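Long-range contact in ubiquitin-conjugating enzyme (Plasmodium falciparum 3D7, PDB 2H2Y), which probably transfers ubiquitin as an E2 conjugating enzyme, this chain being the UBC-type domain of a longer, probably membrane-bound protein: residues Tyr23-Glu28 / Asn48-Ile53. Sequence-based numbering, arbitrary orientation.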
ATOM      1  N   TYR A  23     -12.170  -5.784 -10.212  1.00 39.17           N
ATOM      2  CA  TYR A  23     -12.462  -7.013  -9.489  1.00 36.28           C
ATOM      3  C   TYR A  23     -11.265  -7.401  -8.632  1.00 35.27           C
ATOM      4  O   TYR A  23     -11.370  -7.514  -7.412  1.00 35.25           O
ATOM      5  CB  TYR A  23     -12.793  -8.129 -10.477  1.00 34.46           C
ATOM      6  CG  TYR A  23     -13.013  -9.490  -9.841  1.00 34.82           C
ATOM      7  CD1 TYR A  23     -11.932 -10.281  -9.448  1.00 34.08           C
ATOM      8  CD2 TYR A  23     -14.303  -9.992  -9.643  1.00 34.79           C
ATOM      9  CE1 TYR A  23     -12.121 -11.531  -8.879  1.00 35.26           C
ATOM     10  CE2 TYR A  23     -14.507 -11.247  -9.073  1.00 34.40           C
ATOM     11  CZ  TYR A  23     -13.409 -12.009  -8.693  1.00 36.30           C
ATOM     12  OH  TYR A  23     -13.592 -13.246  -8.117  1.00 37.64           O
ATOM     13  N   ARG A  24     -10.122  -7.605  -9.276  1.00 33.68           N
ATOM     14  CA  ARG A  24      -8.906  -7.962  -8.561  1.00 31.17           C
ATOM     15  C   ARG A  24      -8.556  -6.913  -7.501  1.00 29.36           C
ATOM     16  O   ARG A  24      -8.120  -7.254  -6.406  1.00 29.47           O
ATOM     17  CB  ARG A  24      -7.752  -8.116  -9.551  1.00 30.75           C
ATOM     18  CG  ARG A  24      -6.388  -8.270  -8.915  1.00 27.13           C
ATOM     19  CD  ARG A  24      -6.397  -9.332  -7.847  1.00 27.47           C
ATOM     20  NE  ARG A  24      -5.069  -9.502  -7.271  1.00 29.89           N
ATOM     21  CZ  ARG A  24      -4.030  -9.990  -7.938  1.00 30.39           C
ATOM     22  NH1 ARG A  24      -4.168 -10.356  -9.206  1.00 27.98           N
ATOM     23  NH2 ARG A  24      -2.857 -10.117  -7.330  1.00 32.53           N
ATOM     24  N   ILE A  25      -8.749  -5.637  -7.826  1.00 28.01           N
ATOM     25  CA  ILE A  25      -8.458  -4.570  -6.880  1.00 27.38           C
ATOM     26  C   ILE A  25      -9.359  -4.715  -5.664  1.00 28.11           C
ATOM     27  O   ILE A  25      -8.912  -4.602  -4.520  1.00 26.31           O
ATOM     28  CB  ILE A  25      -8.660  -3.176  -7.532  1.00 28.39           C
ATOM     29  CG1 ILE A  25      -7.473  -2.866  -8.441  1.00 27.47           C
ATOM     30  CG2 ILE A  25      -8.783  -2.088  -6.469  1.00 29.24           C
ATOM     31  CD1 ILE A  25      -7.685  -1.664  -9.316  1.00 29.61           C
ATOM     32  N   GLN A  26     -10.637  -4.966  -5.909  1.00 30.93           N
ATOM     33  CA  GLN A  26     -11.581  -5.138  -4.813  1.00 31.96           C
ATOM     34  C   GLN A  26     -11.169  -6.333  -3.962  1.00 31.14           C
ATOM     35  O   GLN A  26     -11.217  -6.278  -2.734  1.00 31.05           O
ATOM     36  CB  GLN A  26     -12.989  -5.349  -5.359  1.00 33.58           C
ATOM     37  CG  GLN A  26     -13.976  -5.849  -4.332  1.00 37.77           C
ATOM     38  CD  GLN A  26     -15.367  -5.924  -4.892  1.00 39.23           C
ATOM     39  OE1 GLN A  26     -16.124  -4.967  -4.816  1.00 41.83           O
ATOM     40  NE2 GLN A  26     -15.705  -7.058  -5.488  1.00 41.84           N
ATOM     41  N   LYS A  27     -10.750  -7.411  -4.617  1.00 32.12           N
ATOM     42  CA  LYS A  27     -10.333  -8.593  -3.881  1.00 33.54           C
ATOM     43  C   LYS A  27      -9.133  -8.230  -3.016  1.00 33.96           C
ATOM     44  O   LYS A  27      -9.019  -8.687  -1.876  1.00 34.08           O
ATOM     45  CB  LYS A  27      -9.984  -9.730  -4.842  1.00 34.09           C
ATOM     46  CG  LYS A  27     -10.074 -11.109  -4.199  1.00 37.72           C
ATOM     47  CD  LYS A  27     -10.279 -12.205  -5.235  1.00 41.23           C
ATOM     48  CE  LYS A  27      -8.992 -12.554  -5.956  1.00 44.14           C
ATOM     49  NZ  LYS A  27      -8.003 -13.152  -5.014  1.00 47.41           N
ATOM     50  N   GLU A  28      -8.254  -7.385  -3.551  1.00 32.38           N
ATOM     51  CA  GLU A  28      -7.069  -6.944  -2.821  1.00 32.86           C
ATOM     52  C   GLU A  28      -7.418  -6.048  -1.639  1.00 34.41           C
ATOM     53  O   GLU A  28      -6.724  -6.069  -0.617  1.00 35.66           O
ATOM     54  CB  GLU A  28      -6.117  -6.206  -3.755  1.00 31.06           C
ATOM     55  CG  GLU A  28      -5.455  -7.109  -4.772  1.00 33.10           C
ATOM     56  CD  GLU A  28      -4.389  -7.996  -4.164  1.00 35.14           C
ATOM     57  OE1 GLU A  28      -3.941  -8.936  -4.855  1.00 36.28           O
ATOM     58  OE2 GLU A  28      -3.993  -7.750  -3.005  1.00 36.13           O
ATOM     59  N   ASN A  48     -13.591   6.138  -6.692  1.00 50.49           N
ATOM     60  CA  ASN A  48     -12.402   5.720  -7.431  1.00 49.35           C
ATOM     61  C   ASN A  48     -11.649   4.682  -6.611  1.00 48.41           C
ATOM     62  O   ASN A  48     -10.810   5.032  -5.773  1.00 49.59           O
ATOM     63  CB  ASN A  48     -11.488   6.914  -7.706  1.00 48.28           C
ATOM     64  CG  ASN A  48     -10.367   6.571  -8.663  1.00 48.25           C
ATOM     65  OD1 ASN A  48     -10.070   5.393  -8.889  1.00 48.75           O
ATOM     66  ND2 ASN A  48      -9.729   7.596  -9.226  1.00 47.45           N
ATOM     67  N   ILE A  49     -11.936   3.406  -6.859  1.00 44.10           N
ATOM     68  CA  ILE A  49     -11.302   2.331  -6.106  1.00 40.04           C
ATOM     69  C   ILE A  49      -9.825   2.159  -6.452  1.00 39.81           C
ATOM     70  O   ILE A  49      -9.067   1.537  -5.703  1.00 37.31           O
ATOM     71  CB  ILE A  49     -12.067   0.993  -6.310  1.00 37.22           C
ATOM     72  CG1 ILE A  49     -11.725   0.027  -5.180  1.00 35.88           C
ATOM     73  CG2 ILE A  49     -11.724   0.377  -7.649  1.00 34.51           C
ATOM     74  CD1 ILE A  49     -12.608  -1.183  -5.146  1.00 33.38           C
ATOM     75  N   ARG A  50      -9.421   2.742  -7.578  1.00 41.14           N
ATOM     76  CA  ARG A  50      -8.042   2.671  -8.053  1.00 41.25           C
ATOM     77  C   ARG A  50      -7.051   3.413  -7.159  1.00 41.55           C
ATOM     78  O   ARG A  50      -5.860   3.135  -7.193  1.00 43.56           O
ATOM     79  CB  ARG A  50      -7.937   3.250  -9.467  1.00 43.01           C
ATOM     80  CG  ARG A  50      -8.837   2.607 -10.510  1.00 47.05           C
ATOM     81  CD  ARG A  50      -8.548   1.130 -10.655  1.00 51.46           C
ATOM     82  NE  ARG A  50      -9.266   0.529 -11.776  1.00 56.79           N
ATOM     83  CZ  ARG A  50      -8.844   0.549 -13.037  1.00 59.28           C
ATOM     84  NH1 ARG A  50      -7.697   1.140 -13.346  1.00 60.18           N
ATOM     85  NH2 ARG A  50      -9.568  -0.026 -13.990  1.00 61.01           N
ATOM     86  N   ILE A  51      -7.530   4.355  -6.358  1.00 40.56           N
ATOM     87  CA  ILE A  51      -6.632   5.126  -5.503  1.00 39.33           C
ATOM     88  C   ILE A  51      -6.749   4.823  -4.022  1.00 38.34           C
ATOM     89  O   ILE A  51      -7.805   5.025  -3.431  1.00 38.96           O
ATOM     90  CB  ILE A  51      -6.867   6.643  -5.665  1.00 38.93           C
ATOM     91  CG1 ILE A  51      -6.758   7.045  -7.134  1.00 37.48           C
ATOM     92  CG2 ILE A  51      -5.847   7.403  -4.850  1.00 37.83           C
ATOM     93  CD1 ILE A  51      -7.221   8.455  -7.396  1.00 37.87           C
ATOM     94  N   TRP A  52      -5.659   4.358  -3.421  1.00 37.17           N
ATOM     95  CA  TRP A  52      -5.647   4.059  -1.991  1.00 35.20           C
ATOM     96  C   TRP A  52      -4.571   4.892  -1.296  1.00 33.49           C
ATOM     97  O   TRP A  52      -3.581   5.292  -1.908  1.00 32.39           O
ATOM     98  CB  TRP A  52      -5.302   2.595  -1.710  1.00 34.61           C
ATOM     99  CG  TRP A  52      -6.195   1.548  -2.273  1.00 35.22           C
ATOM    100  CD1 TRP A  52      -7.231   1.716  -3.145  1.00 34.45           C
ATOM    101  CD2 TRP A  52      -6.063   0.137  -2.066  1.00 36.15           C
ATOM    102  NE1 TRP A  52      -7.748   0.492  -3.501  1.00 35.76           N
ATOM    103  CE2 TRP A  52      -7.049  -0.494  -2.854  1.00 36.10           C
ATOM    104  CE3 TRP A  52      -5.200  -0.658  -1.295  1.00 34.46           C
ATOM    105  CZ2 TRP A  52      -7.198  -1.888  -2.894  1.00 35.39           C
ATOM    106  CZ3 TRP A  52      -5.347  -2.041  -1.336  1.00 34.97           C
ATOM    107  CH2 TRP A  52      -6.340  -2.641  -2.132  1.00 35.29           C
ATOM    108  N   ILE A  53      -4.773   5.136  -0.007  1.00 32.09           N
ATOM    109  CA  ILE A  53      -3.810   5.861   0.802  1.00 30.30           C
ATOM    110  C   ILE A  53      -3.723   5.147   2.132  1.00 29.90           C
ATOM    111  O   ILE A  53      -4.668   5.157   2.921  1.00 30.07           O
ATOM    112  CB  ILE A  53      -4.213   7.324   1.040  1.00 29.97           C
ATOM    113  CG1 ILE A  53      -3.961   8.134  -0.231  1.00 32.21           C
ATOM    114  CG2 ILE A  53      -3.395   7.909   2.180  1.00 27.66           C
ATOM    115  CD1 ILE A  53      -4.237   9.618  -0.082  1.00 33.09           C
TER
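Ile-25 buries more surface than any other residue of this contact, reaching from helix 21-34 to three residues of the turn and strand at 48-53, Ile-49, Arg-50 and Trp-52. Its two branches divide the work. CG2, anti to the backbone N, lies 3.8 Å from CG1 of Ile-49 and 3.9 Å from CZ2 of Trp-52, so one methyl fills the angle between an aliphatic chain and an indole. The other branch (chi1 -77°) carries CD1 to the CD and NE end of Arg-50, whose side chain crosses that of Ile-25 at about a right angle.

Trp-52 meets the helix with the rim of its six-membered ring. Its CZ2 is 3.6 Å from O of Ile-25, which lies in the ring plane. Its CH2 comes within 3.6 Å of backbone atom C of Glu-28 and 3.9 Å of CB of Glu-28. Next along the same edge, NE1 makes a weak bond (N-H...O 127°) to O of Ile-49, linking the ring to the type I turn Asn-48 to Ile-51. Phe-75 packs edge-to-face on Trp-52.

Ile-49 slides past Ile-25 in the opposite direction, and its CD1 extends to CA of Gln-26 at 4.1 Å. Glu-28 offers CB to the tryptophan, but its carboxylate bends away: OE1 takes both NE (2.7 Å) and NH2 of Arg-24 side-on, while OE2 accepts from N of Ile-119.

No hydrogen bond crosses between 23-28 and 48-53. The N-terminal helix of the UBC fold therefore meets the turn leading into strand 51-57, and Trp-52 on it, largely through buried apolar packing, with the charge of Glu-28 turned aside and met by Arg-24, which probably favours its ionised form.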